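Local coordinates for maleylacetate reductase (Rhizobium, PDB 3W5S), which catalyses the NADH-dependent reduction of maleylacetate to 3-oxoadipate in the catabolism of gamma-resorcylate, working as a homodimer, at residues Leu175-Pro180 with Gln231-Arg236. Residues are numbered along the deposited sequence; the frame is centred on the assembly and turned at random. Where two conformers were deposited one is given.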
ATOM      1  N   LEU A 175      -7.754   1.406 -23.026  1.00 17.74           N
ATOM      2  CA  LEU A 175      -7.652   0.033 -23.510  1.00 17.94           C
ATOM      3  C   LEU A 175      -8.805  -0.857 -23.054  1.00 17.59           C
ATOM      4  O   LEU A 175      -8.910  -2.018 -23.456  1.00 19.20           O
ATOM      5  CB  LEU A 175      -6.297  -0.574 -23.087  1.00 18.65           C
ATOM      6  CG  LEU A 175      -5.056   0.144 -23.595  1.00 19.60           C
ATOM      7  CD1 LEU A 175      -3.785  -0.650 -23.183  1.00 22.05           C
ATOM      8  CD2 LEU A 175      -5.043   0.379 -25.118  1.00 22.83           C
ATOM      9  N   THR A 176      -9.684  -0.297 -22.234  1.00 16.39           N
ATOM     10  CA  THR A 176     -10.852  -1.014 -21.743  1.00 16.23           C
ATOM     11  C   THR A 176     -12.162  -0.598 -22.422  1.00 16.09           C
ATOM     12  O   THR A 176     -13.215  -1.199 -22.163  1.00 16.13           O
ATOM     13  CB  THR A 176     -11.051  -0.859 -20.223  1.00 15.48           C
ATOM     14  OG1 THR A 176     -11.362   0.509 -19.920  1.00 15.52           O
ATOM     15  CG2 THR A 176      -9.810  -1.299 -19.425  1.00 16.74           C
ATOM     16  N   LEU A 177     -12.112   0.434 -23.282  1.00 17.26           N
ATOM     17  CA  LEU A 177     -13.325   0.888 -23.962  1.00 18.92           C
ATOM     18  C   LEU A 177     -13.984  -0.204 -24.776  1.00 18.58           C
ATOM     19  O   LEU A 177     -15.212  -0.268 -24.832  1.00 20.29           O
ATOM     20  CB  LEU A 177     -13.043   2.106 -24.839  1.00 19.54           C
ATOM     21  CG  LEU A 177     -12.667   3.331 -24.015  1.00 23.01           C
ATOM     22  CD1 LEU A 177     -12.072   4.426 -24.897  1.00 25.20           C
ATOM     23  CD2 LEU A 177     -13.906   3.838 -23.303  1.00 25.40           C
ATOM     24  N   GLY A 178     -13.179  -1.081 -25.372  1.00 17.01           N
ATOM     25  CA  GLY A 178     -13.703  -2.156 -26.193  1.00 17.15           C
ATOM     26  C   GLY A 178     -14.116  -3.422 -25.473  1.00 15.89           C
ATOM     27  O   GLY A 178     -14.521  -4.381 -26.132  1.00 17.09           O
ATOM     28  N   LEU A 179     -14.009  -3.446 -24.145  1.00 15.56           N
ATOM     29  CA  LEU A 179     -14.396  -4.642 -23.401  1.00 15.13           C
ATOM     30  C   LEU A 179     -15.920  -4.772 -23.452  1.00 15.22           C
ATOM     31  O   LEU A 179     -16.622  -3.867 -23.050  1.00 15.75           O
ATOM     32  CB  LEU A 179     -13.912  -4.548 -21.944  1.00 13.97           C
ATOM     33  CG  LEU A 179     -14.134  -5.789 -21.078  1.00 14.26           C
ATOM     34  CD1 LEU A 179     -13.378  -7.015 -21.637  1.00 14.89           C
ATOM     35  CD2 LEU A 179     -13.714  -5.450 -19.629  1.00 15.23           C
ATOM     36  N   PRO A 180     -16.440  -5.884 -23.996  1.00 15.52           N
ATOM     37  CA  PRO A 180     -17.898  -5.996 -24.149  1.00 15.73           C
ATOM     38  C   PRO A 180     -18.604  -5.825 -22.813  1.00 15.13           C
ATOM     39  O   PRO A 180     -18.042  -6.144 -21.772  1.00 15.17           O
ATOM     40  CB  PRO A 180     -18.071  -7.418 -24.700  1.00 15.87           C
ATOM     41  CG  PRO A 180     -16.821  -7.631 -25.523  1.00 15.97           C
ATOM     42  CD  PRO A 180     -15.743  -7.023 -24.631  1.00 15.23           C
ATOM     43  N   GLN A 231     -18.577   3.264 -23.708  1.00 19.71           N
ATOM     44  CA  GLN A 231     -17.503   4.118 -24.184  1.00 20.70           C
ATOM     45  C   GLN A 231     -17.241   5.340 -23.286  1.00 20.69           C
ATOM     46  O   GLN A 231     -16.437   6.192 -23.656  1.00 21.51           O
ATOM     47  CB  GLN A 231     -17.780   4.573 -25.627  1.00 21.52           C
ATOM     48  CG  GLN A 231     -18.044   3.433 -26.605  1.00 23.76           C
ATOM     49  CD  GLN A 231     -16.883   2.470 -26.734  1.00 25.00           C
ATOM     50  OE1 GLN A 231     -15.740   2.878 -26.962  1.00 28.37           O
ATOM     51  NE2 GLN A 231     -17.168   1.178 -26.589  1.00 25.05           N
ATOM     52  N   ASP A 232     -17.914   5.416 -22.137  1.00 20.42           N
ATOM     53  CA  ASP A 232     -17.733   6.523 -21.155  1.00 21.44           C
ATOM     54  C   ASP A 232     -16.352   6.375 -20.504  1.00 20.94           C
ATOM     55  O   ASP A 232     -16.146   5.501 -19.665  1.00 19.18           O
ATOM     56  CB  ASP A 232     -18.865   6.465 -20.100  1.00 22.12           C
ATOM     57  CG  ASP A 232     -18.744   7.526 -18.977  1.00 25.52           C
ATOM     58  OD1 ASP A 232     -17.717   8.201 -18.846  1.00 27.47           O
ATOM     59  OD2 ASP A 232     -19.708   7.651 -18.196  1.00 30.35           O
ATOM     60  N   THR A 233     -15.405   7.224 -20.901  0.50 21.54           N
ATOM     61  CA  THR A 233     -14.035   7.143 -20.378  0.50 21.45           C
ATOM     62  C   THR A 233     -13.949   7.419 -18.866  0.50 21.03           C
ATOM     63  O   THR A 233     -13.099   6.838 -18.182  0.50 20.20           O
ATOM     64  CB  THR A 233     -13.038   8.024 -21.202  0.50 22.22           C
ATOM     65  OG1 THR A 233     -13.025   7.582 -22.566  0.50 22.68           O
ATOM     66  CG2 THR A 233     -11.625   7.905 -20.649  0.50 22.44           C
ATOM     67  N   LYS A 234     -14.841   8.259 -18.336  1.00 21.39           N
ATOM     68  CA  LYS A 234     -14.844   8.537 -16.890  1.00 21.72           C
ATOM     69  C   LYS A 234     -15.275   7.294 -16.101  1.00 19.93           C
ATOM     70  O   LYS A 234     -14.616   6.901 -15.119  1.00 18.77           O
ATOM     71  CB  LYS A 234     -15.720   9.745 -16.545  1.00 23.55           C
ATOM     72  CG  LYS A 234     -15.656  10.159 -15.091  1.00 28.35           C
ATOM     73  CD  LYS A 234     -16.834   9.603 -14.314  1.00 33.53           C
ATOM     74  CE  LYS A 234     -17.799  10.699 -13.904  1.00 37.15           C
ATOM     75  NZ  LYS A 234     -17.369  11.263 -12.597  1.00 40.03           N
ATOM     76  N   ALA A 235     -16.358   6.651 -16.534  1.00 19.46           N
ATOM     77  CA  ALA A 235     -16.808   5.439 -15.858  1.00 18.16           C
ATOM     78  C   ALA A 235     -15.772   4.319 -16.019  1.00 17.01           C
ATOM     79  O   ALA A 235     -15.476   3.597 -15.049  1.00 16.21           O
ATOM     80  CB  ALA A 235     -18.160   4.987 -16.395  1.00 18.64           C
ATOM     81  N   ARG A 236     -15.190   4.206 -17.219  1.00 16.50           N
ATOM     82  CA  ARG A 236     -14.131   3.209 -17.429  1.00 15.98           C
ATOM     83  C   ARG A 236     -12.907   3.489 -16.556  1.00 16.32           C
ATOM     84  O   ARG A 236     -12.357   2.552 -15.981  1.00 14.87           O
ATOM     85  CB  ARG A 236     -13.740   3.115 -18.908  1.00 16.31           C
ATOM     86  CG  ARG A 236     -14.824   2.496 -19.779  1.00 15.51           C
ATOM     87  CD  ARG A 236     -14.937   0.974 -19.544  1.00 14.50           C
ATOM     88  NE  ARG A 236     -15.740   0.367 -20.598  1.00 15.17           N
ATOM     89  CZ  ARG A 236     -15.976  -0.933 -20.753  1.00 15.02           C
ATOM     90  NH1 ARG A 236     -15.550  -1.835 -19.862  1.00 14.99           N
ATOM     91  NH2 ARG A 236     -16.665  -1.333 -21.821  1.00 17.67           N
TER
HETATM   92  O   HOH W   1     -12.320   0.253 -17.403  1.00  9.61           O
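A buried arginine packs against the carbonyls of a type I beta turn: R236, from the first turn of helix 233-253, meets T176 to L179 in the loop that links strand 168-171 to helix 181-198. The guanidinium lies flat beneath a backbone carbonyl: T176 O stands 3.1 Å above its plane, over the centre, too steep for a hydrogen bond. That same oxygen accepts from L179 N, closing the turn. The bond proper runs from R236 NH2 to L179 O at 2.8 Å, with an N-H...O angle of 148° and the donor in the carbonyl plane. P230 O takes NE, while S184 OG and Y139 OH take NH1, which fixes the rotation of the group. The side chain, bent at chi2 (-73°), runs antiparallel alongside that of T176, placing CD 3.6 Å from T176 OG1. This hydroxyl is hydrogen-bonded to A173 O, and a water bridges it to R236 O. The loop leads out of the parallel sheet of the NADH-binding domain, and the contact fastens it to the alpha-helical domain of this iron-containing alcohol dehydrogenase fold, beside a pocket where L179 meets a benzamidine, probably from the crystallisation liquor. Towards the start of the helix, N-capped by D232 through OD1, L177 lays CD2 3.5 Å from Q231 O and 3.9 Å from R236 CG. A leucine in place of R236 has no guanidinium, so L179 O would probably be left with a weak bond from S184 OG, and P230 O without its NE partner. Q231, its chain folded back at chi2, reaches L177 O with NE2 at 3.0 Å, a weak, strongly bent bond on the exposed side.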